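PDB 3Q1N: galactose mutarotase related enzyme, which probably binds carbohydrate and acts as an isomerase, as expected of the aldose 1-epimerase (galactose mutarotase) family. Local coordinates for residues Y33-T36 and F41-R44; A12-A15 and E20-S23. One frame throughout, in Å; residues are numbered along the deposited sequence.

Interaction 1 of 2, residues Y33-T36 and F41-R44. With EDO (1,2-ethanediol), chain K.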
loop_
_atom_site.group_PDB
_atom_site.type_symbol
_atom_site.label_atom_id
_atom_site.label_comp_id
_atom_site.label_asym_id
_atom_site.label_seq_id
_atom_site.Cartn_x
_atom_site.Cartn_y
_atom_site.Cartn_z
ATOM N N TYR A 33 -2.873 -1.085 -16.181
ATOM C CA TYR A 33 -3.440 -0.409 -15.017
ATOM C C TYR A 33 -2.378 0.162 -14.097
ATOM O O TYR A 33 -2.618 1.166 -13.435
ATOM C CB TYR A 33 -4.275 -1.371 -14.174
ATOM C CG TYR A 33 -5.573 -1.810 -14.813
ATOM C CD1 TYR A 33 -6.732 -1.067 -14.677
ATOM C CD2 TYR A 33 -5.648 -2.982 -15.494
ATOM C CE1 TYR A 33 -7.942 -1.485 -15.228
ATOM C CE2 TYR A 33 -6.831 -3.404 -16.073
ATOM C CZ TYR A 33 -7.974 -2.677 -15.928
ATOM O OH TYR A 33 -9.127 -3.154 -16.520
ATOM N N VAL A 34 -1.237 -0.507 -14.026
ATOM C CA VAL A 34 -0.155 -0.226 -13.056
ATOM C C VAL A 34 1.002 0.583 -13.658
ATOM O O VAL A 34 1.445 0.331 -14.781
ATOM C CB VAL A 34 0.349 -1.515 -12.402
ATOM C CG1 VAL A 34 1.564 -1.256 -11.471
ATOM C CG2 VAL A 34 -0.789 -2.181 -11.568
ATOM N N TRP A 35 1.435 1.598 -12.923
ATOM C CA TRP A 35 2.559 2.454 -13.302
ATOM C C TRP A 35 3.761 1.610 -13.739
ATOM O O TRP A 35 4.116 0.619 -13.105
ATOM C CB TRP A 35 2.942 3.363 -12.129
ATOM C CG TRP A 35 4.120 4.237 -12.368
ATOM C CD1 TRP A 35 5.295 4.262 -11.649
ATOM C CD2 TRP A 35 4.261 5.218 -13.398
ATOM N NE1 TRP A 35 6.133 5.208 -12.160
ATOM C CE2 TRP A 35 5.534 5.800 -13.249
ATOM C CE3 TRP A 35 3.438 5.657 -14.419
ATOM C CZ2 TRP A 35 5.987 6.821 -14.081
ATOM C CZ3 TRP A 35 3.892 6.676 -15.259
ATOM C CH2 TRP A 35 5.153 7.240 -15.082
ATOM N N THR A 36 4.349 2.033 -14.859
ATOM C CA THR A 36 5.460 1.334 -15.506
ATOM C C THR A 36 6.832 1.584 -14.888
ATOM O O THR A 36 7.800 0.990 -15.329
ATOM C CB THR A 36 5.564 1.747 -16.960
ATOM O OG1 THR A 36 5.659 3.175 -16.995
ATOM C CG2 THR A 36 4.350 1.272 -17.752
ATOM N N PHE A 41 9.461 10.051 -12.950
ATOM C CA PHE A 41 8.513 10.347 -11.867
ATOM C C PHE A 41 8.646 9.439 -10.649
ATOM O O PHE A 41 8.604 9.913 -9.522
ATOM C CB PHE A 41 7.088 10.249 -12.414
ATOM C CG PHE A 41 6.829 11.197 -13.546
ATOM C CD1 PHE A 41 6.617 12.538 -13.283
ATOM C CD2 PHE A 41 6.782 10.752 -14.859
ATOM C CE1 PHE A 41 6.389 13.448 -14.339
ATOM C CE2 PHE A 41 6.557 11.648 -15.918
ATOM C CZ PHE A 41 6.352 12.990 -15.652
ATOM N N TRP A 42 8.772 8.133 -10.877
ATOM C CA TRP A 42 8.894 7.186 -9.768
ATOM C C TRP A 42 9.349 5.840 -10.293
ATOM O O TRP A 42 8.747 5.300 -11.199
ATOM C CB TRP A 42 7.540 7.034 -9.026
ATOM C CG TRP A 42 7.625 6.317 -7.746
ATOM C CD1 TRP A 42 8.530 6.541 -6.738
ATOM C CD2 TRP A 42 6.754 5.259 -7.272
ATOM N NE1 TRP A 42 8.297 5.672 -5.705
ATOM C CE2 TRP A 42 7.206 4.888 -6.004
ATOM C CE3 TRP A 42 5.661 4.579 -7.821
ATOM C CZ2 TRP A 42 6.589 3.865 -5.254
ATOM C CZ3 TRP A 42 5.055 3.555 -7.067
ATOM C CH2 TRP A 42 5.518 3.222 -5.817
ATOM N N ASN A 43 10.416 5.299 -9.742
ATOM C CA ASN A 43 11.008 4.122 -10.316
ATOM C C ASN A 43 10.499 2.791 -9.769
ATOM O O ASN A 43 11.147 1.774 -9.983
ATOM C CB ASN A 43 12.532 4.182 -10.208
ATOM C CG ASN A 43 13.026 4.261 -8.806
ATOM O OD1 ASN A 43 12.267 4.181 -7.827
ATOM N ND2 ASN A 43 14.344 4.472 -8.676
ATOM N N ARG A 44 9.365 2.802 -9.052
ATOM C CA ARG A 44 8.765 1.563 -8.564
ATOM C C ARG A 44 7.350 1.396 -9.124
ATOM O O ARG A 44 6.912 2.222 -9.948
ATOM C CB ARG A 44 8.781 1.555 -7.064
ATOM C CG ARG A 44 10.210 1.672 -6.555
ATOM C CD ARG A 44 10.267 1.873 -5.102
ATOM N NE ARG A 44 11.644 2.147 -4.667
ATOM C CZ ARG A 44 12.552 1.221 -4.326
ATOM N NH1 ARG A 44 12.289 -0.086 -4.333
ATOM N NH2 ARG A 44 13.762 1.622 -3.933
HETATM C C1 EDO K . 7.739 7.658 -2.571
HETATM O O1 EDO K . 8.661 8.126 -1.591
HETATM C C2 EDO K . 7.663 6.145 -2.480
HETATM O O2 EDO K . 8.953 5.577 -2.780
#

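Interaction 2 of 2, residues A12-A15 and E20-S23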
loop_
_atom_site.group_PDB
_atom_site.type_symbol
_atom_site.label_atom_id
_atom_site.label_comp_id
_atom_site.label_asym_id
_atom_site.label_seq_id
_atom_site.Cartn_x
_atom_site.Cartn_y
_atom_site.Cartn_z
ATOM N N ALA A 12 -0.940 -10.541 -15.182
ATOM C CA ALA A 12 -0.191 -9.819 -14.129
ATOM C C ALA A 12 1.258 -10.325 -14.150
ATOM O O ALA A 12 1.521 -11.531 -14.381
ATOM C CB ALA A 12 -0.809 -10.043 -12.756
ATOM N N GLY A 13 2.191 -9.411 -13.901
ATOM C CA GLY A 13 3.601 -9.752 -13.740
ATOM C C GLY A 13 4.018 -9.318 -12.355
ATOM O O GLY A 13 3.670 -8.200 -11.918
ATOM N N ILE A 14 4.668 -10.243 -11.643
ATOM C CA ILE A 14 5.064 -10.028 -10.251
ATOM C C ILE A 14 6.522 -10.416 -10.099
ATOM O O ILE A 14 6.929 -11.520 -10.478
ATOM C CB ILE A 14 4.238 -10.853 -9.214
ATOM C CG1 ILE A 14 2.724 -10.677 -9.408
ATOM C CG2 ILE A 14 4.630 -10.474 -7.787
ATOM C CD1 ILE A 14 2.079 -11.860 -10.131
ATOM N N ALA A 15 7.304 -9.514 -9.532
ATOM C CA ALA A 15 8.733 -9.752 -9.302
ATOM C C ALA A 15 8.949 -10.550 -8.037
ATOM O O ALA A 15 8.319 -10.283 -6.992
ATOM C CB ALA A 15 9.474 -8.434 -9.205
ATOM N N GLU A 20 6.672 -8.048 -5.779
ATOM C CA GLU A 20 6.163 -6.743 -6.195
ATOM C C GLU A 20 5.342 -6.869 -7.465
ATOM O O GLU A 20 5.877 -7.261 -8.517
ATOM C CB GLU A 20 7.269 -5.759 -6.492
ATOM C CG GLU A 20 6.642 -4.360 -6.762
ATOM C CD GLU A 20 7.592 -3.323 -7.313
ATOM O OE1 GLU A 20 8.738 -3.651 -7.664
ATOM O OE2 GLU A 20 7.167 -2.126 -7.354
ATOM N N LEU A 21 4.060 -6.562 -7.393
ATOM C CA LEU A 21 3.269 -6.461 -8.621
ATOM C C LEU A 21 3.855 -5.364 -9.504
ATOM O O LEU A 21 4.038 -4.229 -9.049
ATOM C CB LEU A 21 1.852 -6.085 -8.264
ATOM C CG LEU A 21 0.853 -5.904 -9.399
ATOM C CD1 LEU A 21 0.520 -7.199 -10.097
ATOM C CD2 LEU A 21 -0.455 -5.253 -8.835
ATOM N N GLN A 22 4.149 -5.686 -10.752
ATOM C CA GLN A 22 4.756 -4.681 -11.638
ATOM C C GLN A 22 3.906 -4.349 -12.852
ATOM O O GLN A 22 4.104 -3.301 -13.461
ATOM C CB GLN A 22 6.150 -5.140 -12.069
ATOM C CG GLN A 22 7.100 -5.247 -10.841
ATOM C CD GLN A 22 8.523 -5.460 -11.220
ATOM O OE1 GLN A 22 8.805 -6.142 -12.188
ATOM N NE2 GLN A 22 9.437 -4.949 -10.406
ATOM N N SER A 23 2.983 -5.228 -13.198
ATOM C CA SER A 23 2.150 -5.060 -14.382
ATOM C C SER A 23 0.810 -5.763 -14.193
ATOM O O SER A 23 0.734 -6.848 -13.582
ATOM C CB SER A 23 2.873 -5.603 -15.628
ATOM O OG SER A 23 2.022 -5.629 -16.770
#

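Interaction 1 of 2, residues Y33-T36 and F41-R44
The indole of Trp-35 reaches the backbone of the 41-44 segment with its N-H: NE1 donates to the carbonyl O of Trp-42 at 2.8 Å. The N-H...O angle is 162° and the acceptor lies 8° out of the indole plane, so the bond meets the ring at its edge. Next to it, CD1 of Trp-35 approaches the carbonyl O of Arg-44 to 3.1 Å, a second oxygen near the ring plane, and CE3 of Trp-42 lies 3.9 Å from the same CD1. The six-membered end packs on Phe-41, CH2 of Trp-35 to CD2 of Phe-41 at 3.9 Å, the side chains crossing at about a right angle. CG anti to the backbone N (chi1 177°) carries the indole across to the 41-44 segment of the same loop, between strands 31-32 and 48-49. Trp-42 sends its own NE1 to O2 of a bound 1,2-ethanediol, 3.0 Å away, while CB of Arg-44 lies over the rim of one face of the Trp-42 ring. From outside the two segments, Phe-251 and Pro-250 pack against Trp-35, whose backbone is hydrogen-bonded to that of Ala-145. Replacing Trp-35 with a phenylalanine would probably leave the Trp-42 carbonyl without this donor and open a gap beside Phe-41. A directional N-H bond and aromatic packing together limit how far the indole can turn.

Interaction 2 of 2, residues A12-A15 and E20-S23
Gly-13 faces two residues at once, Gln-22 and Ser-23. Its carbonyl O accepts a nearly straight bond from Gln-22 N (2.8 Å, 173°) and a weak one from Ser-23 N. Its own N donates to Ser-23 O at 3.0 Å. Beyond this point the register has slipped by one residue: Ile-14 is opposite Leu-21 as a non-hydrogen-bonded pair, and Ala-15 N donates to Glu-20 O at 2.9 Å. The buried side is mainly apolar. CD1 of Leu-21 lies 4.2 Å from CG1 of Ile-14 and 4.1 Å from CB of Ala-12; Ile-5 and Ala-46 continue this packing. CG2 of Ile-14 also touches the backbone, 3.5 Å from Glu-20 O. The side carrying Glu-20 and Gln-22 is partly exposed and more polar. There the extended Gln-22 chain (chi2 -170°) lays its amide beside CB of Ala-15 and points NE2 at Glu-20 OE1, 3.1 Å away. That oxygen is met from above the carboxylate plane, whereas OE2 accepts from the backbone N of His-45 and Ala-46. Ser-23, facing the same way as Glu-20, hydrogen-bonds through OG to Glu-32 OE1. Only the return bond from Glu-20 N to Ala-15 O is loose, its angle 134°. Two successive residues facing one across antiparallel strands define a classic beta bulge, here within the hairpin of strands 10-15 and 20-26 in the N-terminal antiparallel sheet of this mutarotase-like protein.

The two contacts follow one another along the chain, with centres about 11 Å apart, and they meet directly. CG1 of Val-34 packs 3.8 Å from the carbonyl O of Gln-22, and its CG2 lies 4.1 Å from CD2 of Leu-21, so the 33-36 segment rests on the bulged hairpin of interaction 2. The second connection runs through Glu-20, whose OE2 is 3.9 Å from the backbone C of Arg-44, so the same carboxylate touches the end of the 41-44 segment. The ethanediol at Trp-42 and a nitrate about 3 Å from the Arg-44 side chain gather at interaction 1; both probably come from the crystallisation liquor, and neither establishes a sugar site.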